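Local coordinates for polycomb protein Sfmbt (Drosophila melanogaster, PDB 5J8Y) that pairs through its SAM domain with the SAM domain of Scm, a contact that probably helps PhoRC bring PRC1 to Polycomb response elements, at residues Asp28-Asn33 against Lys38-Leu43; Asn33-Lys38 against Met49-Met54. All coordinates share one frame; numbering follows the deposited sequence.

Interaction 1 (Asp28-Asn33 against Lys38-Leu43); sequences DTFSRN and KRLLQL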
ATOM      1  N   ASP C  28      17.260  -1.274  -3.617  1.00 35.94           N
ATOM      2  CA  ASP C  28      18.234  -2.334  -3.469  1.00 39.91           C
ATOM      3  C   ASP C  28      17.604  -3.733  -3.558  1.00 40.37           C
ATOM      4  O   ASP C  28      18.179  -4.641  -4.169  1.00 39.53           O
ATOM      5  CB  ASP C  28      19.211  -2.158  -2.263  1.00 41.46           C
ATOM      6  CG  ASP C  28      19.913  -0.740  -2.175  1.00 42.53           C
ATOM      7  OD1 ASP C  28      20.033  -0.039  -3.167  1.00 39.59           O
ATOM      8  OD2 ASP C  28      20.372  -0.347  -1.060  1.00 41.89           O
ATOM      9  N   THR C  29      16.421  -3.913  -2.979  1.00 38.97           N
ATOM     10  CA  THR C  29      15.705  -5.186  -3.111  1.00 39.96           C
ATOM     11  C   THR C  29      15.323  -5.461  -4.567  1.00 37.71           C
ATOM     12  O   THR C  29      15.422  -6.560  -5.069  1.00 36.00           O
ATOM     13  CB  THR C  29      14.453  -5.274  -2.237  1.00 39.73           C
ATOM     14  OG1 THR C  29      14.753  -4.832  -0.911  1.00 39.81           O
ATOM     15  CG2 THR C  29      14.012  -6.645  -2.178  1.00 37.11           C
ATOM     16  N   PHE C  30      14.915  -4.408  -5.221  1.00 35.65           N
ATOM     17  CA  PHE C  30      14.514  -4.483  -6.586  1.00 36.21           C
ATOM     18  C   PHE C  30      15.724  -4.884  -7.479  1.00 36.99           C
ATOM     19  O   PHE C  30      15.600  -5.682  -8.374  1.00 36.08           O
ATOM     20  CB  PHE C  30      13.867  -3.188  -6.998  1.00 34.97           C
ATOM     21  CG  PHE C  30      12.373  -3.221  -6.935  1.00 36.46           C
ATOM     22  CD1 PHE C  30      11.750  -3.625  -5.805  1.00 36.36           C
ATOM     23  CD2 PHE C  30      11.600  -2.858  -8.011  1.00 33.82           C
ATOM     24  CE1 PHE C  30      10.374  -3.687  -5.735  1.00 37.23           C
ATOM     25  CE2 PHE C  30      10.233  -2.901  -7.935  1.00 35.24           C
ATOM     26  CZ  PHE C  30       9.622  -3.326  -6.807  1.00 35.17           C
ATOM     27  N   SER C  31      16.877  -4.297  -7.204  1.00 36.19           N
ATOM     28  CA  SER C  31      18.142  -4.601  -7.896  1.00 38.09           C
ATOM     29  C   SER C  31      18.628  -5.977  -7.654  1.00 39.10           C
ATOM     30  O   SER C  31      18.960  -6.687  -8.556  1.00 39.20           O
ATOM     31  CB  SER C  31      19.222  -3.673  -7.447  1.00 36.71           C
ATOM     32  OG  SER C  31      19.030  -2.439  -7.990  1.00 39.53           O
ATOM     33  N   ARG C  32      18.584  -6.379  -6.411  1.00 41.35           N
ATOM     34  CA  ARG C  32      19.048  -7.686  -6.049  1.00 42.50           C
ATOM     35  C   ARG C  32      18.236  -8.714  -6.756  1.00 41.40           C
ATOM     36  O   ARG C  32      18.768  -9.684  -7.194  1.00 43.48           O
ATOM     37  CB  ARG C  32      18.939  -7.909  -4.560  1.00 43.42           C
ATOM     38  CG  ARG C  32      20.031  -7.338  -3.712  1.00 47.49           C
ATOM     39  CD  ARG C  32      19.753  -7.754  -2.277  1.00 51.11           C
ATOM     40  NE  ARG C  32      18.599  -7.079  -1.750  1.00 48.03           N
ATOM     41  CZ  ARG C  32      18.612  -5.808  -1.404  1.00 46.29           C
ATOM     42  NH1 ARG C  32      19.690  -5.105  -1.513  1.00 46.61           N
ATOM     43  NH2 ARG C  32      17.552  -5.252  -0.949  1.00 46.16           N
ATOM     44  N   ASN C  33      16.946  -8.499  -6.870  1.00 37.50           N
ATOM     45  CA  ASN C  33      16.109  -9.410  -7.596  1.00 38.19           C
ATOM     46  C   ASN C  33      16.024  -9.164  -9.090  1.00 40.41           C
ATOM     47  O   ASN C  33      15.233  -9.758  -9.795  1.00 38.79           O
ATOM     48  CB  ASN C  33      14.734  -9.377  -7.015  1.00 36.86           C
ATOM     49  CG  ASN C  33      14.692  -9.971  -5.687  1.00 37.64           C
ATOM     50  OD1 ASN C  33      14.597 -11.172  -5.543  1.00 38.74           O
ATOM     51  ND2 ASN C  33      14.787  -9.133  -4.697  1.00 38.66           N
ATOM     52  N   LYS C  38      10.785  -4.731 -17.982  1.00 32.39           N
ATOM     53  CA  LYS C  38       9.919  -5.805 -18.411  1.00 33.21           C
ATOM     54  C   LYS C  38       9.283  -6.524 -17.243  1.00 35.07           C
ATOM     55  O   LYS C  38       8.103  -6.707 -17.172  1.00 34.66           O
ATOM     56  CB  LYS C  38      10.730  -6.814 -19.233  1.00 38.74           C
ATOM     57  CG  LYS C  38      10.111  -8.147 -19.507  1.00 42.42           C
ATOM     58  CD  LYS C  38      10.677  -8.721 -20.794  1.00 46.02           C
ATOM     59  CE  LYS C  38       9.924  -9.968 -21.180  1.00 53.83           C
ATOM     60  NZ  LYS C  38       8.696  -9.762 -21.958  1.00 50.97           N
ATOM     61  N   ARG C  39      10.092  -6.931 -16.285  1.00 35.11           N
ATOM     62  CA  ARG C  39       9.588  -7.602 -15.124  1.00 35.65           C
ATOM     63  C   ARG C  39       8.754  -6.658 -14.279  1.00 34.12           C
ATOM     64  O   ARG C  39       7.784  -7.062 -13.681  1.00 34.60           O
ATOM     65  CB  ARG C  39      10.688  -8.233 -14.327  1.00 35.86           C
ATOM     66  CG  ARG C  39      10.230  -8.930 -13.079  1.00 38.65           C
ATOM     67  CD  ARG C  39       9.296 -10.116 -13.234  1.00 40.75           C
ATOM     68  NE  ARG C  39       9.100 -10.687 -11.920  1.00 42.99           N
ATOM     69  CZ  ARG C  39       8.136 -11.490 -11.540  1.00 46.36           C
ATOM     70  NH1 ARG C  39       7.217 -11.927 -12.366  1.00 49.75           N
ATOM     71  NH2 ARG C  39       8.098 -11.848 -10.286  1.00 48.41           N
ATOM     72  N   LEU C  40       9.117  -5.411 -14.246  1.00 30.76           N
ATOM     73  CA  LEU C  40       8.371  -4.436 -13.504  1.00 31.16           C
ATOM     74  C   LEU C  40       6.890  -4.476 -13.860  1.00 31.26           C
ATOM     75  O   LEU C  40       6.046  -4.741 -13.047  1.00 28.78           O
ATOM     76  CB  LEU C  40       8.854  -3.040 -13.797  1.00 29.78           C
ATOM     77  CG  LEU C  40       8.286  -1.931 -12.912  1.00 28.44           C
ATOM     78  CD1 LEU C  40       8.608  -2.066 -11.444  1.00 28.02           C
ATOM     79  CD2 LEU C  40       8.659  -0.563 -13.404  1.00 30.26           C
ATOM     80  N   LEU C  41       6.641  -4.217 -15.121  1.00 30.95           N
ATOM     81  CA  LEU C  41       5.310  -4.173 -15.676  1.00 30.39           C
ATOM     82  C   LEU C  41       4.559  -5.477 -15.618  1.00 30.66           C
ATOM     83  O   LEU C  41       3.419  -5.507 -15.937  1.00 31.73           O
ATOM     84  CB  LEU C  41       5.345  -3.670 -17.087  1.00 30.47           C
ATOM     85  CG  LEU C  41       6.127  -2.444 -17.443  1.00 28.91           C
ATOM     86  CD1 LEU C  41       6.013  -2.223 -18.895  1.00 29.48           C
ATOM     87  CD2 LEU C  41       5.673  -1.192 -16.749  1.00 31.28           C
ATOM     88  N   GLN C  42       5.207  -6.548 -15.221  1.00 31.28           N
ATOM     89  CA  GLN C  42       4.599  -7.844 -15.117  1.00 32.09           C
ATOM     90  C   GLN C  42       4.160  -8.102 -13.727  1.00 32.69           C
ATOM     91  O   GLN C  42       3.310  -8.898 -13.493  1.00 32.48           O
ATOM     92  CB  GLN C  42       5.587  -8.946 -15.528  1.00 34.93           C
ATOM     93  CG  GLN C  42       5.742  -9.147 -17.032  1.00 39.85           C
ATOM     94  CD  GLN C  42       6.794 -10.196 -17.397  1.00 45.01           C
ATOM     95  OE1 GLN C  42       7.927 -10.147 -16.956  1.00 44.08           O
ATOM     96  NE2 GLN C  42       6.407 -11.137 -18.224  1.00 50.98           N
ATOM     97  N   LEU C  43       4.788  -7.440 -12.787  1.00 33.32           N
ATOM     98  CA  LEU C  43       4.511  -7.637 -11.393  1.00 31.66           C
ATOM     99  C   LEU C  43       3.043  -7.559 -10.935  1.00 30.44           C
ATOM    100  O   LEU C  43       2.387  -6.643 -11.263  1.00 28.98           O
ATOM    101  CB  LEU C  43       5.336  -6.636 -10.557  1.00 31.81           C
ATOM    102  CG  LEU C  43       6.826  -6.882 -10.422  1.00 33.68           C
ATOM    103  CD1 LEU C  43       7.586  -5.911  -9.588  1.00 32.62           C
ATOM    104  CD2 LEU C  43       7.044  -8.281  -9.917  1.00 35.69           C
TER
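Phe30, near the end of helix 27-32, reaches Leu40 and Leu43 inside the five-helix SAM domain, where two short helices joined by a tight loop share the hydrophobic core. The packing between the segments is all apolar. Leu40 CD1 sits at the edge of the Phe30 ring, close to its plane and 4.0 Å from CE2, and the two side chains cross at about a right angle. Leu40 manages this because its CG stands anti to the backbone N (chi1 -171°). Leu43 CD1 comes obliquely to the ring, 4.3 Å from Phe30 CZ. Val14 and Leu18 of helix 11-20 also touch Phe30, and Ile66 and Leu69 of helix 56-71 reach Leu40.

No hydrogen bond crosses between the segments. The turn from Leu40 to Leu43 is a type I beta turn, with Leu43 N bonded to Leu40 O at 3.0 Å; it carries Leu43 round to the ring. At the end of helix 27-32, Thr29 O is gripped twice, by Asn33 N and by Asn33 ND2 from opposite faces of its carbonyl plane, the side-chain bond being 2.7 Å from ND2 to O with an N-H...O angle of 165°.

Interaction 2 (Asn33-Lys38 against Met49-Met54); sequences NKIDGK and MPLLGM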
ATOM      1  N   ASN C  33      16.946  -8.499  -6.870  1.00 37.50           N
ATOM      2  CA  ASN C  33      16.109  -9.410  -7.596  1.00 38.19           C
ATOM      3  C   ASN C  33      16.024  -9.164  -9.090  1.00 40.41           C
ATOM      4  O   ASN C  33      15.233  -9.758  -9.795  1.00 38.79           O
ATOM      5  CB  ASN C  33      14.734  -9.377  -7.015  1.00 36.86           C
ATOM      6  CG  ASN C  33      14.692  -9.971  -5.687  1.00 37.64           C
ATOM      7  OD1 ASN C  33      14.597 -11.172  -5.543  1.00 38.74           O
ATOM      8  ND2 ASN C  33      14.787  -9.133  -4.697  1.00 38.66           N
ATOM      9  N   LYS C  34      16.851  -8.277  -9.562  1.00 40.52           N
ATOM     10  CA  LYS C  34      16.908  -8.007 -10.953  1.00 39.08           C
ATOM     11  C   LYS C  34      15.554  -7.765 -11.547  1.00 37.60           C
ATOM     12  O   LYS C  34      15.059  -8.479 -12.381  1.00 38.70           O
ATOM     13  CB  LYS C  34      17.658  -9.114 -11.656  1.00 42.75           C
ATOM     14  CG  LYS C  34      19.154  -9.049 -11.428  1.00 44.88           C
ATOM     15  CD  LYS C  34      19.912  -9.991 -12.305  1.00 52.50           C
ATOM     16  CE  LYS C  34      20.494  -9.336 -13.554  1.00 59.01           C
ATOM     17  NZ  LYS C  34      21.199 -10.348 -14.396  1.00 58.88           N
ATOM     18  N   ILE C  35      14.963  -6.689 -11.074  1.00 36.44           N
ATOM     19  CA  ILE C  35      13.709  -6.198 -11.572  1.00 36.54           C
ATOM     20  C   ILE C  35      14.028  -5.058 -12.540  1.00 32.88           C
ATOM     21  O   ILE C  35      14.341  -3.963 -12.134  1.00 30.63           O
ATOM     22  CB  ILE C  35      12.801  -5.697 -10.439  1.00 35.10           C
ATOM     23  CG1 ILE C  35      12.585  -6.791  -9.394  1.00 37.09           C
ATOM     24  CG2 ILE C  35      11.497  -5.153 -11.006  1.00 34.20           C
ATOM     25  CD1 ILE C  35      11.589  -7.852  -9.754  1.00 37.70           C
ATOM     26  N   ASP C  36      13.990  -5.384 -13.819  1.00 32.41           N
ATOM     27  CA  ASP C  36      14.092  -4.430 -14.907  1.00 31.01           C
ATOM     28  C   ASP C  36      12.692  -4.026 -15.375  1.00 32.95           C
ATOM     29  O   ASP C  36      11.705  -4.473 -14.830  1.00 30.42           O
ATOM     30  CB  ASP C  36      14.943  -4.997 -16.063  1.00 33.99           C
ATOM     31  CG  ASP C  36      14.259  -6.131 -16.806  1.00 34.26           C
ATOM     32  OD1 ASP C  36      13.216  -6.602 -16.342  1.00 33.52           O
ATOM     33  OD2 ASP C  36      14.781  -6.577 -17.843  1.00 33.28           O
ATOM     34  N   GLY C  37      12.630  -3.126 -16.346  1.00 31.12           N
ATOM     35  CA  GLY C  37      11.370  -2.657 -16.878  1.00 32.73           C
ATOM     36  C   GLY C  37      10.373  -3.768 -17.171  1.00 32.81           C
ATOM     37  O   GLY C  37       9.272  -3.763 -16.661  1.00 33.47           O
ATOM     38  N   LYS C  38      10.785  -4.731 -17.982  1.00 32.39           N
ATOM     39  CA  LYS C  38       9.919  -5.805 -18.411  1.00 33.21           C
ATOM     40  C   LYS C  38       9.283  -6.524 -17.243  1.00 35.07           C
ATOM     41  O   LYS C  38       8.103  -6.707 -17.172  1.00 34.66           O
ATOM     42  CB  LYS C  38      10.730  -6.814 -19.233  1.00 38.74           C
ATOM     43  CG  LYS C  38      10.111  -8.147 -19.507  1.00 42.42           C
ATOM     44  CD  LYS C  38      10.677  -8.721 -20.794  1.00 46.02           C
ATOM     45  CE  LYS C  38       9.924  -9.968 -21.180  1.00 53.83           C
ATOM     46  NZ  LYS C  38       8.696  -9.762 -21.958  1.00 50.97           N
ATOM     47  N   MET C  49       4.536  -8.339  -2.803  1.00 31.42           N
ATOM     48  CA  MET C  49       4.435  -8.515  -1.358  1.00 30.95           C
ATOM     49  C   MET C  49       5.767  -9.004  -0.753  1.00 31.45           C
ATOM     50  O   MET C  49       6.316  -8.345   0.087  1.00 30.74           O
ATOM     51  CB  MET C  49       3.293  -9.431  -0.992  1.00 31.18           C
ATOM     52  CG  MET C  49       1.940  -8.760  -0.936  1.00 30.60           C
ATOM     53  SD  MET C  49       1.829  -7.321   0.138  1.00 29.02           S
ATOM     54  CE  MET C  49       2.200  -8.039   1.725  1.00 29.30           C
ATOM     55  N   PRO C  50       6.313 -10.117  -1.229  1.00 32.66           N
ATOM     56  CA  PRO C  50       7.600 -10.575  -0.689  1.00 32.42           C
ATOM     57  C   PRO C  50       8.776  -9.673  -1.067  1.00 31.98           C
ATOM     58  O   PRO C  50       9.772  -9.660  -0.344  1.00 33.94           O
ATOM     59  CB  PRO C  50       7.766 -11.969  -1.305  1.00 33.07           C
ATOM     60  CG  PRO C  50       6.907 -11.963  -2.518  1.00 33.51           C
ATOM     61  CD  PRO C  50       5.743 -11.085  -2.182  1.00 32.20           C
ATOM     62  N   LEU C  51       8.693  -8.906  -2.138  1.00 32.03           N
ATOM     63  CA  LEU C  51       9.751  -7.995  -2.520  1.00 33.14           C
ATOM     64  C   LEU C  51       9.825  -6.841  -1.577  1.00 34.39           C
ATOM     65  O   LEU C  51      10.753  -6.114  -1.633  1.00 36.00           O
ATOM     66  CB  LEU C  51       9.579  -7.416  -3.920  1.00 34.27           C
ATOM     67  CG  LEU C  51      10.201  -8.102  -5.124  1.00 37.83           C
ATOM     68  CD1 LEU C  51      10.072  -7.277  -6.372  1.00 37.51           C
ATOM     69  CD2 LEU C  51      11.658  -8.472  -4.914  1.00 39.18           C
ATOM     70  N   LEU C  52       8.822  -6.662  -0.746  1.00 33.11           N
ATOM     71  CA  LEU C  52       8.811  -5.571   0.224  1.00 32.03           C
ATOM     72  C   LEU C  52       8.576  -6.079   1.644  1.00 30.81           C
ATOM     73  O   LEU C  52       7.990  -5.384   2.472  1.00 31.57           O
ATOM     74  CB  LEU C  52       7.740  -4.546  -0.150  1.00 30.96           C
ATOM     75  CG  LEU C  52       7.870  -3.901  -1.532  1.00 30.96           C
ATOM     76  CD1 LEU C  52       6.787  -2.875  -1.703  1.00 29.69           C
ATOM     77  CD2 LEU C  52       9.226  -3.256  -1.733  1.00 35.29           C
ATOM     78  N   GLY C  53       9.036  -7.296   1.915  1.00 31.20           N
ATOM     79  CA  GLY C  53       9.001  -7.848   3.258  1.00 30.24           C
ATOM     80  C   GLY C  53       7.600  -8.114   3.771  1.00 30.26           C
ATOM     81  O   GLY C  53       7.336  -7.993   4.968  1.00 29.20           O
ATOM     82  N   MET C  54       6.702  -8.476   2.865  1.00 29.54           N
ATOM     83  CA  MET C  54       5.340  -8.808   3.213  1.00 29.15           C
ATOM     84  C   MET C  54       4.628  -7.639   3.906  1.00 28.15           C
ATOM     85  O   MET C  54       3.799  -7.836   4.757  1.00 31.66           O
ATOM     86  CB  MET C  54       5.286 -10.062   4.090  1.00 30.05           C
ATOM     87  CG  MET C  54       5.829 -11.330   3.433  1.00 30.43           C
ATOM     88  SD  MET C  54       5.217 -11.679   1.779  1.00 28.92           S
ATOM     89  CE  MET C  54       3.551 -12.174   2.158  1.00 31.00           C
TER
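Leu51 touches both Asn33 and Ile35, but the segment that bears it begins at Met49, in a weakly bonded, kinked last turn of helix 45-51. Met49 itself turns to helix 56-71, on Val56 and Ala59, and also packs against Met49 of the Scm chain. Leu51 CD1 meets Ile35 tip to tip, 3.8 Å from Ile35 CD1, and Ile35 can point its CG1 arm this way because CG1 lies anti to the carbonyl carbon (chi1 -56°). The Leu51 and Asn33 side chains pass each other in opposite directions, and Leu51 CD2 lies 3.2 Å from Asn33 ND2 and 3.5 Å from its CG, so a methyl packs against an amide with one N-H given to Thr29 O. Gly53, at positive phi, ends the helix: Met54 N bonds Met49 O at 2.8 Å, and Gly53 N makes a weak bond to Pro50 O. Met54 packs on Tyr53 of the Scm chain. On the facing segment Lys34 plays the same part as Gly53, with Ile35 N bonded to Phe30 O, so this corner of the SAM fold joins two helix ends, each closed by a Schellman motif.

In the fold
Both contacts belong to one SAM domain, their centres about 4 Å apart, and their segments alternate along the chain. Interaction 1 is wholly buried, a ring against leucine methyls joining helix 27-32 to helix 37-40 and the turn after it. Interaction 2 is partly buried: one leucine of helix 45-51 meets an isoleucine on the inner side and an exposed asparagine amide on the outer, so its chemistry is mixed. The two meet at Phe30, whose CE1 lies 3.7 Å from Leu51 CD1, and share Asn33 and Lys38, the two ends of the 33-38 segment. Interaction 2 also stands nearer the partner: Scm touches its second segment, whereas no other chain of the assembly touches interaction 1.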